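Local atomic coordinates of profilin (Schizosaccharomyces pombe, PDB entry 3DAV), a protein that binds monomeric actin and the lipid PIP2, hindering or promoting actin polymerization according to its concentration, and is essential for cytokinesis in fission yeast. Residues Gly87-Ala92 with Glu110-Thr115. Sequence-based numbering, arbitrary orientation.
Sequences GIICVA and EAAKIT
Ile89 faces Ala111, Ala112 and Thr115 on one side of the helix, its two branches divided among them. With CG1 beside the backbone N and anti to the carbonyl carbon (chi1 -51°), the longer branch runs toward the backbone between Ala111 and Ala112, while CG2 turns toward Thr115. Ile89 CG1 lies 3.9 Å from Ala111 CB and 3.8 Å from Ala112 N, so it rests on helix backbone as well as on a methyl. Its end, Ile89 CD1, comes within 4.1 Å of Ala112 CB. Alanine suits both helix positions: a single methyl lets the isoleucine approach the main chain, and the axes of segments 87-92 and 110-115 pass 8.4 Å apart.

In the profilin fold a central antiparallel sheet is covered by helices on both faces. Here the C-terminal helix, 108-125, lies on one face, the axes of segments 110-115 and 87-92 running at 23° to each other; Cys90, pointing away, touches Leu47 and Phe51 of helix 41-52 on the opposite face.

One turn further along the helix, Thr115 crosses both strand side chains at a slant. As modelled, Thr115 CG2 is 3.7 Å from Ile89 CG2, and the hydroxyl is directed at valine, Thr115 OG1 standing 3.5 Å from Val91 CG2, buried and without a hydrogen-bonding partner. With chi1 at 141°, far from a staggered value, the placing of both groups is doubtful. The beta-branched valine, at home in an extended strand, points toward the helix, where it also touches Glu116 and Ala119.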
ATOM      1  N   GLY A  87      -3.021   9.022   5.253  1.00 21.87           N
ATOM      2  CA  GLY A  87      -3.209   7.580   5.382  1.00 21.22           C
ATOM      3  C   GLY A  87      -2.467   6.763   4.343  1.00 20.72           C
ATOM      4  O   GLY A  87      -1.703   7.307   3.541  1.00 20.88           O
ATOM      5  N   ILE A  88      -2.694   5.451   4.371  1.00 20.09           N
ATOM      6  CA  ILE A  88      -2.102   4.523   3.410  1.00 19.50           C
ATOM      7  C   ILE A  88      -3.152   3.591   2.821  1.00 19.11           C
ATOM      8  O   ILE A  88      -4.109   3.199   3.496  1.00 18.82           O
ATOM      9  CB  ILE A  88      -0.962   3.630   4.014  1.00 19.85           C
ATOM     10  CG1 ILE A  88      -1.101   3.496   5.529  1.00 19.68           C
ATOM     11  CG2 ILE A  88       0.427   4.118   3.610  1.00 19.30           C
ATOM     12  CD1 ILE A  88      -2.002   2.378   5.932  1.00 20.02           C
ATOM     13  N   ILE A  89      -2.948   3.243   1.556  1.00 18.48           N
ATOM     14  CA  ILE A  89      -3.784   2.290   0.847  1.00 18.21           C
ATOM     15  C   ILE A  89      -2.876   1.152   0.375  1.00 18.40           C
ATOM     16  O   ILE A  89      -1.887   1.385  -0.327  1.00 18.14           O
ATOM     17  CB  ILE A  89      -4.479   2.937  -0.378  1.00 17.87           C
ATOM     18  CG1 ILE A  89      -5.211   4.239   0.007  1.00 17.83           C
ATOM     19  CG2 ILE A  89      -5.394   1.931  -1.082  1.00 17.16           C
ATOM     20  CD1 ILE A  89      -6.394   4.086   0.984  1.00 18.11           C
ATOM     21  N   CYS A  90      -3.201  -0.064   0.804  1.00 18.55           N
ATOM     22  CA  CYS A  90      -2.468  -1.262   0.413  1.00 18.89           C
ATOM     23  C   CYS A  90      -3.407  -2.190  -0.340  1.00 19.18           C
ATOM     24  O   CYS A  90      -4.480  -2.538   0.165  1.00 19.14           O
ATOM     25  CB  CYS A  90      -1.902  -1.973   1.645  1.00 18.96           C
ATOM     26  SG  CYS A  90      -1.000  -0.894   2.789  1.00 18.98           S
ATOM     27  N   VAL A  91      -3.020  -2.560  -1.559  1.00 19.56           N
ATOM     28  CA  VAL A  91      -3.815  -3.477  -2.375  1.00 19.94           C
ATOM     29  C   VAL A  91      -2.972  -4.630  -2.892  1.00 20.68           C
ATOM     30  O   VAL A  91      -1.932  -4.422  -3.520  1.00 21.08           O
ATOM     31  CB  VAL A  91      -4.541  -2.770  -3.555  1.00 20.08           C
ATOM     32  CG1 VAL A  91      -5.531  -3.730  -4.224  1.00 19.03           C
ATOM     33  CG2 VAL A  91      -5.273  -1.515  -3.079  1.00 18.78           C
ATOM     34  N   ALA A  92      -3.427  -5.849  -2.623  1.00 21.24           N
ATOM     35  CA  ALA A  92      -2.748  -7.034  -3.121  1.00 21.88           C
ATOM     36  C   ALA A  92      -3.194  -7.359  -4.538  1.00 22.26           C
ATOM     37  O   ALA A  92      -4.393  -7.379  -4.836  1.00 22.35           O
ATOM     38  CB  ALA A  92      -3.004  -8.224  -2.196  1.00 21.97           C
ATOM     39  N   GLU A 110      -9.985   9.184  -3.029  1.00 21.17           N
ATOM     40  CA  GLU A 110      -9.162   9.415  -4.222  1.00 21.40           C
ATOM     41  C   GLU A 110      -8.006   8.431  -4.269  1.00 20.90           C
ATOM     42  O   GLU A 110      -7.744   7.817  -5.302  1.00 20.54           O
ATOM     43  CB  GLU A 110      -8.553  10.819  -4.231  1.00 21.60           C
ATOM     44  CG  GLU A 110      -9.483  11.977  -4.025  1.00 23.53           C
ATOM     45  CD  GLU A 110      -8.784  13.295  -4.319  1.00 26.19           C
ATOM     46  OE1 GLU A 110      -8.259  13.927  -3.372  1.00 26.68           O
ATOM     47  OE2 GLU A 110      -8.732  13.681  -5.508  1.00 26.98           O
ATOM     48  N   ALA A 111      -7.309   8.318  -3.137  1.00 20.43           N
ATOM     49  CA  ALA A 111      -6.123   7.483  -3.027  1.00 20.13           C
ATOM     50  C   ALA A 111      -6.480   6.014  -3.182  1.00 19.97           C
ATOM     51  O   ALA A 111      -5.759   5.272  -3.853  1.00 19.49           O
ATOM     52  CB  ALA A 111      -5.416   7.728  -1.702  1.00 19.95           C
ATOM     53  N   ALA A 112      -7.602   5.609  -2.577  1.00 19.70           N
ATOM     54  CA  ALA A 112      -8.105   4.239  -2.699  1.00 19.48           C
ATOM     55  C   ALA A 112      -8.408   3.902  -4.155  1.00 19.51           C
ATOM     56  O   ALA A 112      -7.901   2.911  -4.687  1.00 19.42           O
ATOM     57  CB  ALA A 112      -9.342   4.036  -1.835  1.00 19.17           C
ATOM     58  N   LYS A 113      -9.218   4.753  -4.784  1.00 19.46           N
ATOM     59  CA  LYS A 113      -9.623   4.613  -6.185  1.00 19.46           C
ATOM     60  C   LYS A 113      -8.442   4.401  -7.134  1.00 19.03           C
ATOM     61  O   LYS A 113      -8.442   3.462  -7.934  1.00 18.69           O
ATOM     62  CB  LYS A 113     -10.445   5.840  -6.607  1.00 19.50           C
ATOM     63  CG  LYS A 113     -10.497   6.100  -8.107  1.00 21.13           C
ATOM     64  CD  LYS A 113     -11.676   5.418  -8.782  1.00 22.72           C
ATOM     65  CE  LYS A 113     -12.937   6.252  -8.674  1.00 22.89           C
ATOM     66  NZ  LYS A 113     -14.106   5.443  -9.112  1.00 24.04           N
ATOM     67  N   ILE A 114      -7.439   5.266  -7.023  1.00 18.75           N
ATOM     68  CA  ILE A 114      -6.256   5.213  -7.888  1.00 18.64           C
ATOM     69  C   ILE A 114      -5.474   3.909  -7.722  1.00 18.67           C
ATOM     70  O   ILE A 114      -5.195   3.229  -8.711  1.00 18.81           O
ATOM     71  CB  ILE A 114      -5.327   6.438  -7.677  1.00 18.41           C
ATOM     72  CG1 ILE A 114      -6.031   7.719  -8.141  1.00 18.53           C
ATOM     73  CG2 ILE A 114      -3.998   6.239  -8.420  1.00 18.67           C
ATOM     74  CD1 ILE A 114      -5.400   9.026  -7.637  1.00 17.85           C
ATOM     75  N   THR A 115      -5.136   3.551  -6.483  1.00 18.69           N
ATOM     76  CA  THR A 115      -4.339   2.333  -6.259  1.00 18.65           C
ATOM     77  C   THR A 115      -5.132   1.024  -6.402  1.00 18.39           C
ATOM     78  O   THR A 115      -4.569   0.017  -6.817  1.00 18.23           O
ATOM     79  CB  THR A 115      -3.393   2.407  -4.995  1.00 18.98           C
ATOM     80  OG1 THR A 115      -3.354   1.148  -4.302  1.00 20.04           O
ATOM     81  CG2 THR A 115      -3.806   3.497  -4.053  1.00 18.05           C
TER